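Local coordinates for protein MHC class I antigen (Anolis carolinensis, PDB 7CPO) that probably presents bound peptides at the cell surface to T cells, as a class I histocompatibility heavy chain paired with beta2-microglobulin, at residues A[10-15]-A[94-99]; A[43-48]-A[60-65]; A[50-55]-A[171-176]. All blocks are in the same frame, centred on the assembly; numbering follows the deposited sequence.

Contact 1: A[10-15]-A[94-99]; sequences FVTSVS and LHTFQW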
loop_
_atom_site.group_PDB
_atom_site.type_symbol
_atom_site.label_atom_id
_atom_site.label_comp_id
_atom_site.label_asym_id
_atom_site.label_seq_id
_atom_site.Cartn_x
_atom_site.Cartn_y
_atom_site.Cartn_z
ATOM N N PHE A 10 6.013 7.365 -3.727
ATOM C CA PHE A 10 5.616 6.446 -4.785
ATOM C C PHE A 10 4.965 7.242 -5.904
ATOM O O PHE A 10 3.899 7.843 -5.708
ATOM C CB PHE A 10 4.638 5.385 -4.271
ATOM C CG PHE A 10 5.162 4.554 -3.148
ATOM C CD1 PHE A 10 5.763 3.323 -3.407
ATOM C CD2 PHE A 10 5.015 4.978 -1.827
ATOM C CE1 PHE A 10 6.228 2.516 -2.355
ATOM C CE2 PHE A 10 5.479 4.193 -0.778
ATOM C CZ PHE A 10 6.084 2.942 -1.039
ATOM N N VAL A 11 5.578 7.208 -7.082
ATOM C CA VAL A 11 5.167 8.021 -8.212
ATOM C C VAL A 11 4.848 7.101 -9.379
ATOM O O VAL A 11 5.647 6.217 -9.707
ATOM C CB VAL A 11 6.268 9.026 -8.581
ATOM C CG1 VAL A 11 5.745 10.033 -9.537
ATOM C CG2 VAL A 11 6.778 9.698 -7.317
ATOM N N THR A 12 3.702 7.335 -10.030
ATOM C CA THR A 12 3.187 6.460 -11.082
ATOM C C THR A 12 2.714 7.291 -12.259
ATOM O O THR A 12 1.897 8.207 -12.094
ATOM C CB THR A 12 2.007 5.593 -10.602
ATOM O OG1 THR A 12 2.440 4.693 -9.587
ATOM C CG2 THR A 12 1.452 4.798 -11.742
ATOM N N SER A 13 3.175 6.933 -13.447
ATOM C CA SER A 13 2.833 7.648 -14.661
ATOM C C SER A 13 2.403 6.636 -15.712
ATOM O O SER A 13 3.133 5.677 -15.983
ATOM C CB SER A 13 4.026 8.475 -15.136
ATOM O OG SER A 13 3.604 9.634 -15.821
ATOM N N VAL A 14 1.207 6.832 -16.268
ATOM C CA VAL A 14 0.626 5.968 -17.290
ATOM C C VAL A 14 0.409 6.794 -18.551
ATOM O O VAL A 14 -0.012 7.954 -18.469
ATOM C CB VAL A 14 -0.711 5.355 -16.819
ATOM C CG1 VAL A 14 -1.177 4.287 -17.798
ATOM C CG2 VAL A 14 -0.584 4.799 -15.420
ATOM N N SER A 15 0.659 6.193 -19.716
ATOM C CA SER A 15 0.581 6.930 -20.973
ATOM C C SER A 15 -0.762 6.778 -21.690
ATOM O O SER A 15 -1.395 7.789 -22.014
ATOM C CB SER A 15 1.727 6.522 -21.900
ATOM O OG SER A 15 2.100 7.625 -22.711
ATOM N N LEU A 94 -0.293 1.077 -24.173
ATOM C CA LEU A 94 -0.357 1.656 -22.840
ATOM C C LEU A 94 0.865 1.196 -22.053
ATOM O O LEU A 94 1.162 -0.002 -21.994
ATOM C CB LEU A 94 -1.648 1.257 -22.126
ATOM C CG LEU A 94 -1.886 1.730 -20.689
ATOM C CD1 LEU A 94 -3.374 1.682 -20.428
ATOM C CD2 LEU A 94 -1.130 0.910 -19.616
ATOM N N HIS A 95 1.556 2.147 -21.435
ATOM C CA HIS A 95 2.805 1.867 -20.753
ATOM C C HIS A 95 2.820 2.589 -19.415
ATOM O O HIS A 95 2.074 3.546 -19.197
ATOM C CB HIS A 95 3.994 2.285 -21.615
ATOM C CG HIS A 95 4.029 1.601 -22.942
ATOM N ND1 HIS A 95 4.298 0.254 -23.074
ATOM C CD2 HIS A 95 3.803 2.067 -24.191
ATOM C CE1 HIS A 95 4.249 -0.074 -24.352
ATOM N NE2 HIS A 95 3.952 1.008 -25.050
ATOM N N THR A 96 3.689 2.119 -18.522
ATOM C CA THR A 96 3.755 2.612 -17.155
ATOM C C THR A 96 5.187 2.981 -16.782
ATOM O O THR A 96 6.129 2.264 -17.117
ATOM C CB THR A 96 3.229 1.562 -16.186
ATOM O OG1 THR A 96 1.888 1.246 -16.546
ATOM C CG2 THR A 96 3.207 2.109 -14.768
ATOM N N PHE A 97 5.346 4.093 -16.078
ATOM C CA PHE A 97 6.618 4.453 -15.469
ATOM C C PHE A 97 6.410 4.705 -13.980
ATOM O O PHE A 97 5.504 5.448 -13.597
ATOM C CB PHE A 97 7.213 5.679 -16.135
ATOM C CG PHE A 97 8.664 5.850 -15.862
ATOM C CD1 PHE A 97 9.598 5.052 -16.505
ATOM C CD2 PHE A 97 9.103 6.793 -14.945
ATOM C CE1 PHE A 97 10.963 5.204 -16.246
ATOM C CE2 PHE A 97 10.452 6.949 -14.686
ATOM C CZ PHE A 97 11.385 6.157 -15.339
ATOM N N GLN A 98 7.237 4.077 -13.145
ATOM C CA GLN A 98 7.110 4.161 -11.696
ATOM C C GLN A 98 8.453 4.533 -11.081
ATOM O O GLN A 98 9.513 4.150 -11.577
ATOM C CB GLN A 98 6.648 2.846 -11.072
ATOM C CG GLN A 98 5.177 2.479 -11.221
ATOM C CD GLN A 98 4.961 0.986 -10.942
ATOM O OE1 GLN A 98 5.277 0.142 -11.783
ATOM N NE2 GLN A 98 4.440 0.658 -9.750
ATOM N N TRP A 99 8.387 5.276 -9.983
ATOM C CA TRP A 99 9.558 5.767 -9.276
ATOM C C TRP A 99 9.285 5.597 -7.795
ATOM O O TRP A 99 8.257 6.077 -7.309
ATOM C CB TRP A 99 9.803 7.237 -9.622
ATOM C CG TRP A 99 10.954 7.972 -8.952
ATOM C CD1 TRP A 99 12.154 7.463 -8.531
ATOM C CD2 TRP A 99 11.008 9.385 -8.695
ATOM N NE1 TRP A 99 12.947 8.477 -8.012
ATOM C CE2 TRP A 99 12.260 9.660 -8.101
ATOM C CE3 TRP A 99 10.109 10.440 -8.898
ATOM C CZ2 TRP A 99 12.631 10.947 -7.705
ATOM C CZ3 TRP A 99 10.483 11.728 -8.506
ATOM C CH2 TRP A 99 11.730 11.964 -7.918
#
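Val-11 and Trp-99 trade both of their backbone groups: Val-11 N gives its proton to Trp-99 O at 2.9 Å, and Trp-99 N returns one to Val-11 O. Two residues on, Ser-13 and Phe-97 repeat the exchange, and here Phe-97 N to Ser-13 O is short and nearly straight, 2.7 Å with 172° at the hydrogen. Beyond the strand end Ser-15 N still reaches His-95 O at 3.0 Å. Val-11 O takes a second, weaker partner, the CA-H of Gln-98, with CA 3.2 Å from Val-11 O; Ser-13 O has the like from Thr-96 CA. Strands 5-14 and 96-105 are the two central strands of the eight-stranded antiparallel floor of the class I peptide-binding platform, where its first half meets its second. Thr-12 and Gln-98, a non-hydrogen-bonded pair, turn to the face that rests on beta2-microglobulin; the amide NE2 of Gln-98 is satisfied there by the backbone O of Trp-60 of that chain. The opposite face belongs to the groove: Val-11 CG2 comes within 3.8 Å of Trp-99 CE3, and the Trp-99 and Phe-97 rings both pack on the bound peptide. Where strand 96-105 begins, His-95 ND1 and Thr-96 N are each taken by the carboxylate of Asp-120, while Val-14 CG1 meets Leu-94 CD2 at 3.8 Å.

Contact 2: A[43-48]-A[60-65]; sequences RRYLPK and PDYWER
Tyr-45 sets its CG anti to the backbone N (chi1 179°) and Trp-63 sets its CG anti to the carbonyl carbon (chi1 -58°), and between them these turns bring the two rings together at the start of helix 62-87. Tyr-45, Tyr-62 and Trp-63 form an aromatic cluster that ties edge strand 44-47 of the class I platform to the helix lining one wall of the groove. Tyr-45 CD2 meets Trp-63 CE3 at 3.5 Å, rim to rim, with the two planes 44° apart. The Tyr-62 ring comes to the rim of Tyr-45, its CE2 lying 3.6 Å from Tyr-45 CE2. The two hydroxyls are also near each other, but each has a stronger partner: Tyr-9 for Tyr-45 and Tyr-173 for Tyr-62. Tyr-45 also packs on an apolar side chain of the bound peptide, so the cluster borders the groove itself. The indole of Trp-63 is sandwiched: Pro-47 lays its CD over one face in a CH-pi contact, 4.0 Å from the centroid of the six-membered ring, while Tyr-62 CD2 sits over the opposite face. Trp-63 NE1 is hydrogen-bonded to the carboxylate of Glu-56, which helps fix the rotation of the indole. Near the surface Arg-44, its chain bent at chi2 and chi3, forms an end-on salt bridge with Glu-64. Arg-44 NH1 points straight at Glu-64 OE1, 3.2 Å away, on its syn side though somewhat out of the carboxylate plane, whereas Arg-44 NH2 approaches Glu-64 OE2 at 2.8 Å from above that plane.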
loop_
_atom_site.group_PDB
_atom_site.type_symbol
_atom_site.label_atom_id
_atom_site.label_comp_id
_atom_site.label_asym_id
_atom_site.label_seq_id
_atom_site.Cartn_x
_atom_site.Cartn_y
_atom_site.Cartn_z
ATOM N N ARG A 43 -2.945 19.414 -9.167
ATOM C CA ARG A 43 -1.666 20.078 -9.451
ATOM C C ARG A 43 -1.073 20.710 -8.199
ATOM O O ARG A 43 -0.214 21.571 -8.298
ATOM C CB ARG A 43 -1.821 21.155 -10.537
ATOM C CG ARG A 43 -1.930 20.666 -11.977
ATOM C CD ARG A 43 -3.123 21.379 -12.645
ATOM N NE ARG A 43 -3.168 21.229 -14.103
ATOM C CZ ARG A 43 -3.028 22.226 -14.983
ATOM N NH1 ARG A 43 -2.869 23.490 -14.580
ATOM N NH2 ARG A 43 -3.087 21.960 -16.282
ATOM N N ARG A 44 -1.567 20.274 -7.033
ATOM C CA ARG A 44 -1.112 20.718 -5.721
ATOM C C ARG A 44 -0.632 19.502 -4.960
ATOM O O ARG A 44 -1.288 18.466 -4.992
ATOM C CB ARG A 44 -2.204 21.442 -4.963
ATOM C CG ARG A 44 -2.810 22.606 -5.710
ATOM C CD ARG A 44 -1.844 23.766 -5.787
ATOM N NE ARG A 44 -1.339 24.116 -4.462
ATOM C CZ ARG A 44 -0.342 24.971 -4.238
ATOM N NH1 ARG A 44 0.267 25.590 -5.254
ATOM N NH2 ARG A 44 0.056 25.195 -2.993
ATOM N N TYR A 45 0.538 19.612 -4.349
ATOM C CA TYR A 45 0.948 18.685 -3.310
ATOM C C TYR A 45 0.137 19.005 -2.052
ATOM O O TYR A 45 0.188 20.131 -1.548
ATOM C CB TYR A 45 2.450 18.857 -3.134
ATOM C CG TYR A 45 3.229 18.056 -2.120
ATOM C CD1 TYR A 45 3.852 16.849 -2.470
ATOM C CD2 TYR A 45 3.473 18.573 -0.844
ATOM C CE1 TYR A 45 4.659 16.142 -1.539
ATOM C CE2 TYR A 45 4.282 17.882 0.092
ATOM C CZ TYR A 45 4.876 16.676 -0.260
ATOM O OH TYR A 45 5.669 16.021 0.693
ATOM N N LEU A 46 -0.646 18.042 -1.571
ATOM C CA LEU A 46 -1.629 18.339 -0.537
ATOM C C LEU A 46 -1.373 17.567 0.757
ATOM O O LEU A 46 -0.839 16.456 0.740
ATOM C CB LEU A 46 -3.052 18.023 -1.020
ATOM C CG LEU A 46 -3.573 18.914 -2.138
ATOM C CD1 LEU A 46 -4.990 18.519 -2.525
ATOM C CD2 LEU A 46 -3.488 20.372 -1.706
ATOM N N PRO A 47 -1.755 18.139 1.898
ATOM C CA PRO A 47 -1.668 17.396 3.152
ATOM C C PRO A 47 -2.771 16.357 3.230
ATOM O O PRO A 47 -3.896 16.584 2.782
ATOM C CB PRO A 47 -1.855 18.477 4.223
ATOM C CG PRO A 47 -2.616 19.530 3.550
ATOM C CD PRO A 47 -2.125 19.546 2.116
ATOM N N LYS A 48 -2.437 15.213 3.814
ATOM C CA LYS A 48 -3.381 14.121 3.980
ATOM C C LYS A 48 -3.657 13.794 5.435
ATOM O O LYS A 48 -4.461 12.900 5.704
ATOM C CB LYS A 48 -2.859 12.861 3.271
ATOM C CG LYS A 48 -2.720 13.041 1.770
ATOM C CD LYS A 48 -4.085 13.268 1.105
ATOM C CE LYS A 48 -4.856 11.949 0.984
ATOM N NZ LYS A 48 -6.195 12.169 0.387
ATOM N N PRO A 60 7.207 28.043 5.704
ATOM C CA PRO A 60 5.927 28.446 5.110
ATOM C C PRO A 60 5.852 28.206 3.611
ATOM O O PRO A 60 4.751 28.281 3.052
ATOM C CB PRO A 60 5.841 29.945 5.454
ATOM C CG PRO A 60 7.280 30.364 5.571
ATOM C CD PRO A 60 7.973 29.194 6.213
ATOM N N ASP A 61 6.956 27.880 2.949
ATOM C CA ASP A 61 6.955 27.632 1.510
ATOM C C ASP A 61 6.893 26.154 1.159
ATOM O O ASP A 61 6.956 25.809 -0.030
ATOM C CB ASP A 61 8.194 28.249 0.864
ATOM C CG ASP A 61 8.291 29.746 1.108
ATOM O OD1 ASP A 61 9.036 30.152 2.029
ATOM O OD2 ASP A 61 7.608 30.505 0.388
ATOM N N TYR A 62 6.768 25.287 2.170
ATOM C CA TYR A 62 6.759 23.838 1.979
ATOM C C TYR A 62 5.806 23.392 0.869
ATOM O O TYR A 62 6.176 22.585 0.005
ATOM C CB TYR A 62 6.386 23.181 3.306
ATOM C CG TYR A 62 6.401 21.677 3.317
ATOM C CD1 TYR A 62 7.585 20.969 3.540
ATOM C CD2 TYR A 62 5.222 20.951 3.151
ATOM C CE1 TYR A 62 7.593 19.575 3.576
ATOM C CE2 TYR A 62 5.219 19.554 3.193
ATOM C CZ TYR A 62 6.406 18.878 3.412
ATOM O OH TYR A 62 6.399 17.505 3.436
ATOM N N TRP A 63 4.570 23.899 0.877
ATOM C CA TRP A 63 3.568 23.417 -0.070
ATOM C C TRP A 63 3.850 23.905 -1.491
ATOM O O TRP A 63 3.674 23.146 -2.455
ATOM C CB TRP A 63 2.172 23.825 0.409
ATOM C CG TRP A 63 1.911 23.275 1.784
ATOM C CD1 TRP A 63 1.816 23.983 2.952
ATOM C CD2 TRP A 63 1.789 21.889 2.145
ATOM N NE1 TRP A 63 1.607 23.125 4.010
ATOM C CE2 TRP A 63 1.595 21.835 3.539
ATOM C CE3 TRP A 63 1.791 20.694 1.419
ATOM C CZ2 TRP A 63 1.422 20.629 4.218
ATOM C CZ3 TRP A 63 1.617 19.509 2.090
ATOM C CH2 TRP A 63 1.439 19.483 3.480
ATOM N N GLU A 64 4.310 25.150 -1.649
ATOM C CA GLU A 64 4.651 25.622 -2.985
ATOM C C GLU A 64 5.861 24.879 -3.539
ATOM O O GLU A 64 5.850 24.442 -4.699
ATOM C CB GLU A 64 4.913 27.134 -2.990
ATOM C CG GLU A 64 3.709 27.975 -2.663
ATOM C CD GLU A 64 2.506 27.717 -3.569
ATOM O OE1 GLU A 64 2.666 27.621 -4.817
ATOM O OE2 GLU A 64 1.388 27.615 -3.008
ATOM N N ARG A 65 6.925 24.744 -2.734
ATOM C CA ARG A 65 8.134 24.075 -3.218
ATOM C C ARG A 65 7.836 22.641 -3.651
ATOM O O ARG A 65 8.169 22.243 -4.773
ATOM C CB ARG A 65 9.230 24.104 -2.148
ATOM C CG ARG A 65 10.631 23.749 -2.669
ATOM C CD ARG A 65 11.702 24.248 -1.703
ATOM N NE ARG A 65 11.387 23.719 -0.403
ATOM C CZ ARG A 65 11.154 24.443 0.677
ATOM N NH1 ARG A 65 11.273 25.752 0.637
ATOM N NH2 ARG A 65 10.824 23.834 1.805
#

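Contact 3: A[50-55]-A[171-176]; sequences PWISKV and QRYLNY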
loop_
_atom_site.group_PDB
_atom_site.type_symbol
_atom_site.label_atom_id
_atom_site.label_comp_id
_atom_site.label_asym_id
_atom_site.label_seq_id
_atom_site.Cartn_x
_atom_site.Cartn_y
_atom_site.Cartn_z
ATOM N N PRO A 50 -3.509 15.696 9.724
ATOM C CA PRO A 50 -3.474 17.020 10.370
ATOM C C PRO A 50 -2.077 17.460 10.780
ATOM O O PRO A 50 -1.798 18.662 10.829
ATOM C CB PRO A 50 -4.383 16.834 11.600
ATOM C CG PRO A 50 -5.238 15.674 11.272
ATOM C CD PRO A 50 -4.363 14.755 10.464
ATOM N N TRP A 51 -1.188 16.533 11.079
ATOM C CA TRP A 51 0.041 16.924 11.745
ATOM C C TRP A 51 1.072 17.522 10.795
ATOM O O TRP A 51 1.976 18.228 11.260
ATOM C CB TRP A 51 0.631 15.728 12.507
ATOM C CG TRP A 51 0.864 14.434 11.728
ATOM C CD1 TRP A 51 0.116 13.283 11.802
ATOM C CD2 TRP A 51 1.952 14.141 10.825
ATOM N NE1 TRP A 51 0.665 12.301 10.997
ATOM C CE2 TRP A 51 1.786 12.802 10.385
ATOM C CE3 TRP A 51 3.037 14.883 10.331
ATOM C CZ2 TRP A 51 2.664 12.195 9.469
ATOM C CZ3 TRP A 51 3.920 14.270 9.422
ATOM C CH2 TRP A 51 3.724 12.939 9.010
ATOM N N ILE A 52 0.949 17.296 9.483
ATOM C CA ILE A 52 1.965 17.812 8.562
ATOM C C ILE A 52 1.907 19.333 8.443
ATOM O O ILE A 52 2.901 19.951 8.033
ATOM C CB ILE A 52 1.864 17.114 7.184
ATOM C CG1 ILE A 52 3.026 17.498 6.261
ATOM C CG2 ILE A 52 0.509 17.386 6.514
ATOM C CD1 ILE A 52 4.383 17.336 6.861
ATOM N N SER A 53 0.801 19.974 8.844
ATOM C CA SER A 53 0.790 21.435 8.789
ATOM C C SER A 53 1.766 22.055 9.785
ATOM O O SER A 53 2.114 23.232 9.649
ATOM C CB SER A 53 -0.613 21.994 9.024
ATOM O OG SER A 53 -1.070 21.707 10.332
ATOM N N LYS A 54 2.244 21.289 10.761
ATOM C CA LYS A 54 3.256 21.822 11.659
ATOM C C LYS A 54 4.533 22.230 10.920
ATOM O O LYS A 54 5.345 22.990 11.468
ATOM C CB LYS A 54 3.586 20.795 12.735
ATOM C CG LYS A 54 2.444 20.450 13.671
ATOM C CD LYS A 54 2.965 19.454 14.714
ATOM C CE LYS A 54 1.855 18.958 15.601
ATOM N NZ LYS A 54 2.303 17.854 16.474
ATOM N N VAL A 55 4.733 21.754 9.690
ATOM C CA VAL A 55 5.902 22.156 8.914
ATOM C C VAL A 55 5.866 23.630 8.530
ATOM O O VAL A 55 6.869 24.163 8.061
ATOM C CB VAL A 55 6.026 21.270 7.655
ATOM C CG1 VAL A 55 5.073 21.741 6.575
ATOM C CG2 VAL A 55 7.431 21.267 7.153
ATOM N N GLN A 171 12.892 12.516 10.480
ATOM C CA GLN A 171 12.962 12.780 11.908
ATOM C C GLN A 171 12.053 13.934 12.314
ATOM O O GLN A 171 11.481 13.908 13.405
ATOM C CB GLN A 171 14.400 13.058 12.321
ATOM C CG GLN A 171 15.301 11.841 12.306
ATOM C CD GLN A 171 16.757 12.223 12.157
ATOM O OE1 GLN A 171 17.072 13.353 11.767
ATOM N NE2 GLN A 171 17.657 11.303 12.498
ATOM N N ARG A 172 11.901 14.946 11.459
ATOM C CA ARG A 172 10.931 16.000 11.740
ATOM C C ARG A 172 9.521 15.444 11.732
ATOM O O ARG A 172 8.717 15.758 12.616
ATOM C CB ARG A 172 11.032 17.137 10.720
ATOM C CG ARG A 172 11.879 18.284 11.130
ATOM C CD ARG A 172 12.041 19.280 9.989
ATOM N NE ARG A 172 13.404 19.805 10.008
ATOM C CZ ARG A 172 14.282 19.714 9.014
ATOM N NH1 ARG A 172 13.961 19.132 7.855
ATOM N NH2 ARG A 172 15.491 20.227 9.184
ATOM N N TYR A 173 9.199 14.624 10.726
ATOM C CA TYR A 173 7.836 14.118 10.592
ATOM C C TYR A 173 7.462 13.253 11.788
ATOM O O TYR A 173 6.357 13.373 12.326
ATOM C CB TYR A 173 7.703 13.337 9.284
ATOM C CG TYR A 173 7.857 14.187 8.031
ATOM C CD1 TYR A 173 7.612 15.558 8.059
ATOM C CD2 TYR A 173 8.252 13.618 6.818
ATOM C CE1 TYR A 173 7.748 16.345 6.902
ATOM C CE2 TYR A 173 8.382 14.388 5.668
ATOM C CZ TYR A 173 8.132 15.753 5.721
ATOM O OH TYR A 173 8.257 16.523 4.592
ATOM N N LEU A 174 8.389 12.407 12.242
ATOM C CA LEU A 174 8.087 11.499 13.341
ATOM C C LEU A 174 7.702 12.265 14.592
ATOM O O LEU A 174 6.782 11.869 15.310
ATOM C CB LEU A 174 9.284 10.596 13.623
ATOM C CG LEU A 174 9.446 9.401 12.685
ATOM C CD1 LEU A 174 10.827 8.823 12.867
ATOM C CD2 LEU A 174 8.373 8.358 12.984
ATOM N N ASN A 175 8.389 13.373 14.867
ATOM C CA ASN A 175 8.012 14.193 16.007
ATOM C C ASN A 175 6.668 14.872 15.769
ATOM O O ASN A 175 5.800 14.865 16.646
ATOM C CB ASN A 175 9.087 15.236 16.292
ATOM C CG ASN A 175 8.633 16.242 17.340
ATOM O OD1 ASN A 175 8.416 15.878 18.487
ATOM N ND2 ASN A 175 8.465 17.495 16.944
ATOM N N TYR A 176 6.486 15.461 14.580
ATOM C CA TYR A 176 5.227 16.104 14.224
ATOM C C TYR A 176 4.052 15.172 14.471
ATOM O O TYR A 176 3.064 15.557 15.108
ATOM C CB TYR A 176 5.234 16.522 12.758
ATOM C CG TYR A 176 6.091 17.703 12.446
ATOM C CD1 TYR A 176 6.608 18.503 13.456
ATOM C CD2 TYR A 176 6.399 18.022 11.123
ATOM C CE1 TYR A 176 7.393 19.607 13.152
ATOM C CE2 TYR A 176 7.183 19.109 10.813
ATOM C CZ TYR A 176 7.683 19.892 11.825
ATOM O OH TYR A 176 8.471 20.971 11.495
HETATM O O HOH W 1 8.008 24.317 11.515
#
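One closed end of the class I groove, probably the one that holds the peptide's N terminus, is held together here, where the last turn of helix 152-176 runs up against the loop between strand 44-47 and helix 62-87. Tyr-176 lies at the centre of it. Lys-54 places CB over the middle of the phenol ring in a CH-pi contact, 3.9 Å from its centroid, while Arg-172 O of the same helix sits above the opposite face. The extended lysine chain then runs past the ring in the reverse direction, so that Lys-54 NZ reaches Tyr-176 O at 2.8 Å, in the carbonyl plane and on a lone pair. Trp-51 crosses both tyrosines at about a right angle: its CE3 is 3.7 Å from Tyr-176 CB, and Tyr-173 O lies over a face of the indole. Ile-52 bends CD1 to 3.5 Å from Tyr-173 CE1. Tyr-173 OH is hydrogen-bonded to the peptide backbone, and Trp-51 NE1 to Gln-33. A water donates to Lys-54 O at 3.0 Å and touches Tyr-176 OH weakly. Because Tyr-176 O belongs to the helix's final turn, the ammonium probably offsets the partial negative charge gathered at that C-terminal end.

All three contacts lie in the peptide-binding platform. Contacts 2 and 3 are neighbours, centres 14 Å apart, and they touch: Tyr-62 OH is modelled 2.4 Å from Tyr-173 OH, too short to be taken literally but probably a hydrogen bond, and Ile-52 packs on Pro-47 and Trp-63. Contact 1 sits farther along the floor, its centre 22 Å from that of contact 2 and 29 Å from that of contact 3, touching neither. Along the chain contact 2 is nested between 10-15 and 94-99, while contact 3 crosses both. Contact 1 joins the two halves of the floor, contact 2 fixes helix 62-87 to the sheet's edge strand, and contact 3 fixes the end of helix 152-176 to the loop leading to helix 62-87.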